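Lin1840 protein (Listeria innocua serovar 6a, PDB 4ZO8) probably hydrolyses terminal, non-reducing beta-D-glucosyl residues to release beta-D-glucose, as a family 3 glycoside hydrolase that also binds magnesium. Local coordinates at residues L61-A66 with D129-T134. The protein carries 2 engineered substitutions. Sequence-based numbering, arbitrary orientation.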
ATOM      1  N   LEU A  61      27.373  21.799  -5.702  1.00 14.61           N
ATOM      2  CA  LEU A  61      26.911  20.450  -5.368  1.00 17.41           C
ATOM      3  C   LEU A  61      27.916  19.424  -5.833  1.00 14.81           C
ATOM      4  O   LEU A  61      28.123  19.250  -7.019  1.00 18.68           O
ATOM      5  CB  LEU A  61      25.607  20.182  -6.170  1.00 20.64           C
ATOM      6  CG  LEU A  61      24.989  18.773  -6.142  1.00 18.89           C
ATOM      7  CD1 LEU A  61      24.065  18.504  -4.997  1.00 18.60           C
ATOM      8  CD2 LEU A  61      24.196  18.542  -7.398  1.00 22.69           C
ATOM      9  N   GLY A  62      28.502  18.690  -4.910  1.00 15.62           N
ATOM     10  CA  GLY A  62      29.329  17.542  -5.284  1.00 16.81           C
ATOM     11  C   GLY A  62      30.730  17.837  -5.786  1.00 16.60           C
ATOM     12  O   GLY A  62      31.168  17.256  -6.775  1.00 15.79           O
ATOM     13  N   SER A  63      31.429  18.753  -5.112  1.00 18.10           N
ATOM     14  CA  SER A  63      32.857  19.013  -5.369  1.00 20.27           C
ATOM     15  C   SER A  63      33.602  17.665  -5.301  1.00 20.77           C
ATOM     16  O   SER A  63      33.213  16.784  -4.526  1.00 19.70           O
ATOM     17  CB  SER A  63      33.412  20.008  -4.344  1.00 18.50           C
ATOM     18  OG  SER A  63      34.818  20.037  -4.309  1.00 21.61           O
ATOM     19  N   SER A  64      34.635  17.491  -6.114  1.00 20.70           N
ATOM     20  CA  SER A  64      35.305  16.186  -6.198  1.00 18.70           C
ATOM     21  C   SER A  64      36.478  16.049  -5.216  1.00 20.44           C
ATOM     22  O   SER A  64      36.867  14.926  -4.905  1.00 16.02           O
ATOM     23  CB  SER A  64      35.747  15.889  -7.629  1.00 18.01           C
ATOM     24  OG  SER A  64      36.791  16.793  -8.019  1.00 16.40           O
ATOM     25  N   SER A  65      37.039  17.180  -4.746  1.00 23.40           N
ATOM     26  CA  SER A  65      38.137  17.198  -3.732  1.00 19.92           C
ATOM     27  C   SER A  65      38.389  18.604  -3.169  1.00 17.88           C
ATOM     28  O   SER A  65      37.817  19.568  -3.639  1.00 15.68           O
ATOM     29  CB  SER A  65      39.455  16.780  -4.380  1.00 20.01           C
ATOM     30  OG  SER A  65      39.901  17.849  -5.243  1.00 19.51           O
ATOM     31  N   ALA A  66      39.259  18.690  -2.171  1.00 18.84           N
ATOM     32  CA  ALA A  66      39.687  19.981  -1.605  1.00 21.09           C
ATOM     33  C   ALA A  66      40.219  20.921  -2.691  1.00 19.05           C
ATOM     34  O   ALA A  66      39.851  22.070  -2.723  1.00 20.49           O
ATOM     35  CB  ALA A  66      40.735  19.778  -0.538  1.00 22.94           C
ATOM     36  N   ASP A 129      38.122  17.652   3.014  1.00 14.55           N
ATOM     37  CA  ASP A 129      38.096  17.740   1.558  1.00 15.82           C
ATOM     38  C   ASP A 129      37.278  18.896   1.081  1.00 13.51           C
ATOM     39  O   ASP A 129      36.945  18.991  -0.118  1.00 19.05           O
ATOM     40  CB  ASP A 129      37.579  16.404   0.955  1.00 15.89           C
ATOM     41  CG  ASP A 129      38.462  15.887  -0.134  1.00 17.23           C
ATOM     42  OD1 ASP A 129      39.590  16.376  -0.385  1.00 17.66           O
ATOM     43  OD2 ASP A 129      38.025  14.947  -0.757  1.00 22.76           O
ATOM     44  N   GLY A 130      36.941  19.779   2.020  1.00 16.08           N
ATOM     45  CA  GLY A 130      36.348  21.074   1.706  1.00 19.41           C
ATOM     46  C   GLY A 130      34.833  21.150   1.550  1.00 19.13           C
ATOM     47  O   GLY A 130      34.350  22.116   1.004  1.00 23.30           O
ATOM     48  N   HIS A 131      34.094  20.150   2.057  1.00 17.88           N
ATOM     49  CA  HIS A 131      32.640  20.189   2.078  1.00 13.31           C
ATOM     50  C   HIS A 131      32.088  20.840   3.345  1.00 11.86           C
ATOM     51  O   HIS A 131      32.536  20.548   4.429  1.00 12.40           O
ATOM     52  CB  HIS A 131      32.029  18.777   1.947  1.00 13.79           C
ATOM     53  CG  HIS A 131      32.573  17.985   0.807  1.00 12.97           C
ATOM     54  ND1 HIS A 131      32.351  18.317  -0.521  1.00 16.05           N
ATOM     55  CD2 HIS A 131      33.382  16.915   0.795  1.00 12.25           C
ATOM     56  CE1 HIS A 131      32.969  17.455  -1.292  1.00 11.88           C
ATOM     57  NE2 HIS A 131      33.599  16.591  -0.519  1.00 16.02           N
ATOM     58  N   HIS A 132      31.112  21.741   3.192  1.00 11.97           N
ATOM     59  CA  HIS A 132      30.504  22.476   4.299  1.00 11.92           C
ATOM     60  C   HIS A 132      29.202  21.877   4.810  1.00 13.55           C
ATOM     61  O   HIS A 132      28.824  22.090   5.967  1.00 13.71           O
ATOM     62  CB  HIS A 132      30.122  23.871   3.819  1.00 13.60           C
ATOM     63  CG  HIS A 132      31.249  24.612   3.193  1.00 12.89           C
ATOM     64  ND1 HIS A 132      31.069  25.484   2.143  1.00 13.21           N
ATOM     65  CD2 HIS A 132      32.576  24.599   3.452  1.00 12.51           C
ATOM     66  CE1 HIS A 132      32.233  26.020   1.811  1.00 10.80           C
ATOM     67  NE2 HIS A 132      33.162  25.488   2.580  1.00 11.46           N
ATOM     68  N   VAL A 133      28.452  21.238   3.900  1.00 12.45           N
ATOM     69  CA  VAL A 133      27.131  20.684   4.171  1.00 11.72           C
ATOM     70  C   VAL A 133      27.085  19.237   3.695  1.00 12.85           C
ATOM     71  O   VAL A 133      27.638  18.913   2.620  1.00 12.85           O
ATOM     72  CB  VAL A 133      25.987  21.456   3.434  1.00 10.89           C
ATOM     73  CG1 VAL A 133      24.646  20.941   3.889  1.00 10.71           C
ATOM     74  CG2 VAL A 133      26.057  22.964   3.711  1.00 10.83           C
ATOM     75  N   THR A 134      26.462  18.381   4.498  1.00 12.14           N
ATOM     76  CA  THR A 134      26.133  17.026   4.058  1.00 12.91           C
ATOM     77  C   THR A 134      24.643  16.839   3.912  1.00 12.81           C
ATOM     78  O   THR A 134      23.905  17.355   4.702  1.00 15.55           O
ATOM     79  CB  THR A 134      26.706  15.907   4.938  1.00 12.61           C
ATOM     80  OG1 THR A 134      26.334  14.633   4.348  1.00 14.53           O
ATOM     81  CG2 THR A 134      26.235  15.999   6.390  1.00 13.02           C
TER
HETATM   82  O   HOH W   1      30.674  19.956  -2.554  1.00  7.89           O
HETATM   83  O   HOH W   2      35.048  19.899  -1.589  1.00 13.78           O
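Asp-129 and Ala-66 make the direct polar link: Ala-66 N donates to Asp-129 OD1 over 2.9 Å. The N-H...O angle of 150° marks a moderately bent bond, and the donor stands above the carboxylate, about 70° out of its plane. OD1 also lies 3.6 Å from Ala-66 CB, whereas OD2 passes beside Ser-65 CA and is hydrogen-bonded to Tyr-96 OH. The carboxylate is thus gripped through both oxygens, and chi1 at -131° lies off the staggered positions, consistent with the two bonds setting it. The backbone adds a CA-H...O contact from Ala-66 CA to Asp-129 O.

His-131 approaches Ser-63 edge-on, CE1 lying 3.3 Å from Ser-63 O and near the ring plane; the same oxygen is hydrogen-bonded to Tyr-412 OH. Water 1, also in the ring plane, bonds to ND1 and accepts from Ser-63 N, while NE2 bonds Tyr-96 OH; both ring nitrogens therefore have partners, and the ring's rotation is restrained.

Strands 59-61 and 133-134 belong to the parallel eight-stranded sheet of the N-terminal TIM-barrel-type domain, separated there by strand 87-90. The contact joins the loop leading from 59-61 into helix 66-79 with the turn after helix 112-128, where Gly-130, at positive phi, is the C-prime residue of a Schellman motif. Ser-65 is the N-cap of helix 66-79, its OG accepting from Asp-68 N.

A second water links the two segments. Ser-63 OG, which lies opposite the backbone N about the CA-CB bond, is hydrogen-bonded to water 2, 2.7 Å away. That water donates to Asp-129 O, and it sits over one face of the His-131 ring, offset toward the rim.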